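Local coordinates for protein catechol O-methyltransferase (Niastella koreensis, PDB 7CVW) that transfers a methyl group from S-adenosyl-L-methionine to a hydroxyl of catechol-like compounds, using magnesium and giving meta- and para-methylated products in equal proportion, at residues Gln112-Thr115 with Asp120-Pro123; Ile136-Asp141 with Thr146-Trp151. One frame throughout, in Å; residues are numbered along the deposited sequence.

Interaction 1: residues Gln112-Thr115 with Asp120-Pro123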
# COMPACT_ATOMS: atom_id res chain seq x y z
N GLN A 112 2.99 22.34 -10.66
CA GLN A 112 2.32 23.64 -10.53
C GLN A 112 1.81 23.77 -9.10
O GLN A 112 0.98 22.94 -8.68
CB GLN A 112 1.17 23.78 -11.51
CG GLN A 112 0.52 25.15 -11.38
CD GLN A 112 -0.65 25.33 -12.31
OE1 GLN A 112 -1.60 24.54 -12.31
NE2 GLN A 112 -0.60 26.40 -13.08
N ILE A 113 2.31 24.77 -8.38
CA ILE A 113 1.83 25.08 -7.01
C ILE A 113 0.76 26.14 -7.15
O ILE A 113 1.06 27.18 -7.71
CB ILE A 113 2.95 25.55 -6.07
CG1 ILE A 113 4.06 24.50 -6.00
CG2 ILE A 113 2.36 25.88 -4.71
CD1 ILE A 113 5.33 25.01 -5.38
N ARG A 114 -0.44 25.88 -6.63
CA ARG A 114 -1.53 26.88 -6.66
C ARG A 114 -1.75 27.35 -5.23
O ARG A 114 -2.01 26.49 -4.34
CB ARG A 114 -2.79 26.26 -7.23
CG ARG A 114 -2.70 25.97 -8.72
CD ARG A 114 -4.03 26.40 -9.24
NE ARG A 114 -4.21 25.77 -10.49
CZ ARG A 114 -5.32 25.79 -11.17
NH1 ARG A 114 -6.41 26.43 -10.75
NH2 ARG A 114 -5.31 25.15 -12.31
N THR A 115 -1.60 28.65 -4.98
CA THR A 115 -1.60 29.23 -3.62
C THR A 115 -3.01 29.72 -3.28
O THR A 115 -3.40 30.81 -3.67
CB THR A 115 -0.57 30.36 -3.48
OG1 THR A 115 0.70 29.86 -3.94
CG2 THR A 115 -0.50 30.86 -2.06
N ASP A 120 -11.60 26.41 -2.48
CA ASP A 120 -11.78 27.47 -3.51
C ASP A 120 -11.18 26.98 -4.84
O ASP A 120 -11.74 27.28 -5.91
CB ASP A 120 -11.12 28.78 -3.08
CG ASP A 120 -11.76 29.49 -1.89
OD1 ASP A 120 -12.96 29.30 -1.69
OD2 ASP A 120 -11.04 30.25 -1.19
N ILE A 121 -10.06 26.28 -4.79
CA ILE A 121 -9.33 25.89 -6.04
C ILE A 121 -9.94 24.64 -6.68
O ILE A 121 -9.92 24.53 -7.92
CB ILE A 121 -7.82 25.78 -5.78
CG1 ILE A 121 -7.24 27.15 -5.40
CG2 ILE A 121 -7.10 25.19 -6.99
CD1 ILE A 121 -5.85 27.06 -4.80
N LEU A 122 -10.44 23.69 -5.91
CA LEU A 122 -11.02 22.45 -6.47
C LEU A 122 -12.10 22.80 -7.50
O LEU A 122 -12.07 22.23 -8.60
CB LEU A 122 -11.50 21.56 -5.32
CG LEU A 122 -10.36 20.81 -4.61
CD1 LEU A 122 -10.79 20.28 -3.26
CD2 LEU A 122 -9.79 19.70 -5.48
N PRO A 123 -13.06 23.72 -7.22
CA PRO A 123 -14.06 24.04 -8.25
C PRO A 123 -13.45 24.75 -9.46
O PRO A 123 -13.94 24.60 -10.55
CB PRO A 123 -15.11 24.91 -7.53
CG PRO A 123 -14.47 25.35 -6.24
CD PRO A 123 -13.43 24.28 -5.92

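Interaction 2: residues Ile136-Asp141 with Thr146-Trp151. With MG (magnesium ion), chain C; SAH (S-adenosyl-L-homocysteine), chain E.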
# COMPACT_ATOMS: atom_id res chain seq x y z
N ILE A 136 -4.59 11.08 -6.65
CA ILE A 136 -4.93 12.29 -5.86
C ILE A 136 -4.49 12.03 -4.44
O ILE A 136 -4.89 10.97 -3.89
CB ILE A 136 -6.43 12.63 -5.96
CG1 ILE A 136 -6.85 12.79 -7.42
CG2 ILE A 136 -6.75 13.88 -5.15
CD1 ILE A 136 -8.30 13.07 -7.65
N PHE A 137 -3.69 12.93 -3.88
CA PHE A 137 -3.21 12.83 -2.48
C PHE A 137 -3.85 13.95 -1.69
O PHE A 137 -3.55 15.12 -1.92
CB PHE A 137 -1.68 12.85 -2.43
CG PHE A 137 -1.08 12.67 -1.05
CD1 PHE A 137 -1.51 11.64 -0.23
CD2 PHE A 137 -0.07 13.51 -0.58
CE1 PHE A 137 -0.96 11.48 1.03
CE2 PHE A 137 0.48 13.33 0.68
CZ PHE A 137 0.05 12.30 1.47
N ILE A 138 -4.75 13.59 -0.78
CA ILE A 138 -5.45 14.52 0.14
C ILE A 138 -4.66 14.62 1.44
O ILE A 138 -4.59 13.62 2.19
CB ILE A 138 -6.88 14.07 0.40
CG1 ILE A 138 -7.65 13.91 -0.91
CG2 ILE A 138 -7.55 15.03 1.37
CD1 ILE A 138 -9.06 13.42 -0.73
N ASP A 139 -4.05 15.77 1.68
CA ASP A 139 -3.16 15.93 2.86
C ASP A 139 -3.12 17.38 3.31
O ASP A 139 -2.08 17.83 3.75
CB ASP A 139 -1.77 15.38 2.57
CG ASP A 139 -1.00 15.14 3.85
OD1 ASP A 139 -1.69 14.91 4.91
OD2 ASP A 139 0.28 15.20 3.79
N ALA A 140 -4.26 18.06 3.28
CA ALA A 140 -4.25 19.49 3.67
C ALA A 140 -4.85 19.63 5.07
O ALA A 140 -4.47 18.90 5.91
CB ALA A 140 -5.02 20.29 2.65
N ASP A 141 -5.70 20.64 5.27
CA ASP A 141 -6.42 20.73 6.56
C ASP A 141 -7.34 19.53 6.69
O ASP A 141 -7.75 18.96 5.65
CB ASP A 141 -7.12 22.08 6.69
CG ASP A 141 -7.98 22.49 5.50
OD1 ASP A 141 -7.75 21.99 4.39
OD2 ASP A 141 -8.90 23.31 5.70
N THR A 146 -13.72 15.20 4.08
CA THR A 146 -14.97 14.63 3.51
C THR A 146 -15.33 15.36 2.22
O THR A 146 -15.60 14.70 1.23
CB THR A 146 -16.09 14.66 4.55
OG1 THR A 146 -15.71 13.84 5.67
CG2 THR A 146 -17.39 14.15 3.99
N GLU A 147 -15.31 16.69 2.23
CA GLU A 147 -15.69 17.48 1.04
C GLU A 147 -14.58 17.42 -0.02
O GLU A 147 -14.89 17.38 -1.20
CB GLU A 147 -15.98 18.91 1.46
CG GLU A 147 -17.29 18.99 2.23
CD GLU A 147 -17.30 18.29 3.57
OE1 GLU A 147 -16.42 18.60 4.42
OE2 GLU A 147 -18.21 17.42 3.78
N TYR A 148 -13.32 17.40 0.39
CA TYR A 148 -12.20 17.25 -0.57
C TYR A 148 -12.39 15.96 -1.38
O TYR A 148 -12.12 15.93 -2.60
CB TYR A 148 -10.87 17.29 0.17
CG TYR A 148 -10.49 18.60 0.80
CD1 TYR A 148 -11.03 19.80 0.36
CD2 TYR A 148 -9.54 18.63 1.82
CE1 TYR A 148 -10.62 21.00 0.91
CE2 TYR A 148 -9.14 19.82 2.38
CZ TYR A 148 -9.68 21.01 1.92
OH TYR A 148 -9.31 22.20 2.45
N PHE A 149 -12.82 14.89 -0.72
CA PHE A 149 -13.01 13.59 -1.39
C PHE A 149 -14.12 13.71 -2.45
O PHE A 149 -13.97 13.14 -3.54
CB PHE A 149 -13.31 12.49 -0.39
CG PHE A 149 -13.17 11.10 -0.93
CD1 PHE A 149 -11.94 10.47 -0.95
CD2 PHE A 149 -14.26 10.42 -1.46
CE1 PHE A 149 -11.79 9.17 -1.41
CE2 PHE A 149 -14.11 9.13 -1.94
CZ PHE A 149 -12.88 8.50 -1.92
N GLN A 150 -15.19 14.44 -2.16
CA GLN A 150 -16.28 14.61 -3.16
C GLN A 150 -15.75 15.35 -4.38
O GLN A 150 -16.06 14.97 -5.49
CB GLN A 150 -17.48 15.34 -2.57
CG GLN A 150 -18.00 14.72 -1.28
CD GLN A 150 -18.23 13.23 -1.34
OE1 GLN A 150 -18.78 12.70 -2.31
NE2 GLN A 150 -17.77 12.54 -0.30
N TRP A 151 -14.95 16.40 -4.19
CA TRP A 151 -14.32 17.13 -5.31
C TRP A 151 -13.34 16.22 -6.04
O TRP A 151 -13.31 16.22 -7.27
CB TRP A 151 -13.64 18.39 -4.78
CG TRP A 151 -14.59 19.50 -4.47
CD1 TRP A 151 -14.93 19.98 -3.25
CD2 TRP A 151 -15.37 20.26 -5.42
NE1 TRP A 151 -15.84 20.99 -3.37
CE2 TRP A 151 -16.13 21.18 -4.68
CE3 TRP A 151 -15.47 20.24 -6.81
CZ2 TRP A 151 -17.00 22.09 -5.28
CZ3 TRP A 151 -16.33 21.15 -7.41
CH2 TRP A 151 -17.09 22.04 -6.65
MG MG C . 0.15 14.41 6.34
N SAH E . 1.86 16.63 1.95
CA SAH E . 2.90 17.37 2.70
CB SAH E . 2.36 17.82 4.07
CG SAH E . 1.16 18.70 4.01
SD SAH E . 1.00 19.43 5.70
C SAH E . 4.09 16.43 2.85
O SAH E . 5.16 16.84 2.59
OXT SAH E . 3.84 15.34 3.24
C5' SAH E . -0.60 20.28 5.52
C4' SAH E . -0.49 21.47 4.60
O4' SAH E . -1.84 21.85 4.28
C3' SAH E . 0.17 22.73 5.18
O3' SAH E . 1.21 23.23 4.35
C2' SAH E . -0.98 23.74 5.29
O2' SAH E . -0.58 25.08 5.12
C1' SAH E . -1.87 23.24 4.17
N9 SAH E . -3.24 23.69 4.24
C8 SAH E . -3.96 24.01 5.35
N7 SAH E . -5.17 24.41 5.08
C5 SAH E . -5.26 24.36 3.70
C6 SAH E . -6.30 24.65 2.80
N6 SAH E . -7.48 25.10 3.16
N1 SAH E . -6.04 24.49 1.50
C2 SAH E . -4.84 24.04 1.14
N3 SAH E . -3.79 23.75 1.89
C4 SAH E . -4.07 23.90 3.18
O HOH W 1 2.46 14.62 5.81
O HOH W 2 -0.41 16.74 7.05

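Interaction 1: residues Gln112-Thr115 with Asp120-Pro123
Ile121 reaches from its helix to Arg114 on the strand, and its two branches share the work. The delta methyl meets the strand backbone and the root of the arginine: Ile121 CD1 lies 3.9 Å from Arg114 O and 4.0 Å from Arg114 CB, with the carbonyl carbon of Thr115 just beyond. The other branch meets the outer part of the same side chain, Ile121 CG2 being 4.0 Å from Arg114 CD and as near to NH1. This methyl approaches the guanidinium obliquely. With CG1 of Ile121 turned opposite its carbonyl carbon (chi1 -65°), CD1 is directed at the backbone and CB of Arg114, and CG2 at its CD and guanidinium.

The contact is van der Waals in kind, with no hydrogen bond between the segments, and small, burying 130 Å² in all. The far end of Arg114 is held mainly by the salt bridge from NH2 to Glu128, helped by a weak bond of 3.4 Å from NE to Gln112 OE1, which lies in the guanidinium plane at its edge, and by another weak one from NH1 to Gln124.

Strand 111-115 forms one border of the chain's sheet, next to strand 84-89. Leu88 of that neighbour touches both Arg114 and Ile121, whereas Ile113 packs on Ala95, Ala98 and Gln99 of helix 92-104, and Leu122 continues the helix packing toward strand 60-64.

Interaction 2: residues Ile136-Asp141 with Thr146-Trp151
Tyr148 and Asp141 make the polar link of this contact, a very short hydrogen bond of 2.5 Å from Tyr148 OH to Asp141 OD1. The acceptor sits at the edge of the phenol, in the ring plane, although the carboxylate as a whole is turned 49° from that plane. A chi1 of 50° places CG of Asp141 between its own backbone N and carbonyl carbon, which brings OD1 within bonding distance of the tyrosine hydroxyl.

Apolar contacts accompany this bond. Ile138 CG2 lies 4.1 Å from Tyr148 CD2, and Ala140 CB reaches CE2 of the same ring, both obliquely. The other branch of Ile138 goes to the next helix residue, with CD1 4.0 Å from Phe149 CA and nearly as close to its ring.

Ligand contacts gather at the strand's C-terminal end. Asp139, whose CB is directed away from the helix, binds magnesium through OD1 at 2.4 Å, with OD2 farther off at 2.7 Å, and OD2 also accepts a 2.8 Å hydrogen bond from the amino N of S-adenosyl-L-homocysteine. Asp165, Asn166 and two waters also bind the metal. Ala140 CB packs 3.7 Å from N3 of the adenine, and Asp141 CB comes close to its N7.

A parallel strand ending at the cofactor is characteristic of the Rossmann-like fold of class I methyltransferases; the metal-binding aspartate in the loop after it belongs to the cation-dependent O-methyltransferase family.

In the fold
From the N terminus, strand 111-115 leads through a short loop into helix 118-128, and interaction 1 closes that strand-to-helix connection. The chain then enters strand 133-138 and passes by the loop that lines the cofactor to helix 145-154, where interaction 2 closes a second such connection. The two follow in series, neither nested nor crossed, with centres about 12 Å apart. Their strands belong to one sheet, separated there by strands 84-89 and 60-64. The helices meet directly: Pro123 CB lies 3.6 Å from Trp151 CH2, and Leu122 CD1 lies 3.7 Å from Tyr148 CD1. Together the contacts join the border strand to the middle of the sheet through neighbouring helices.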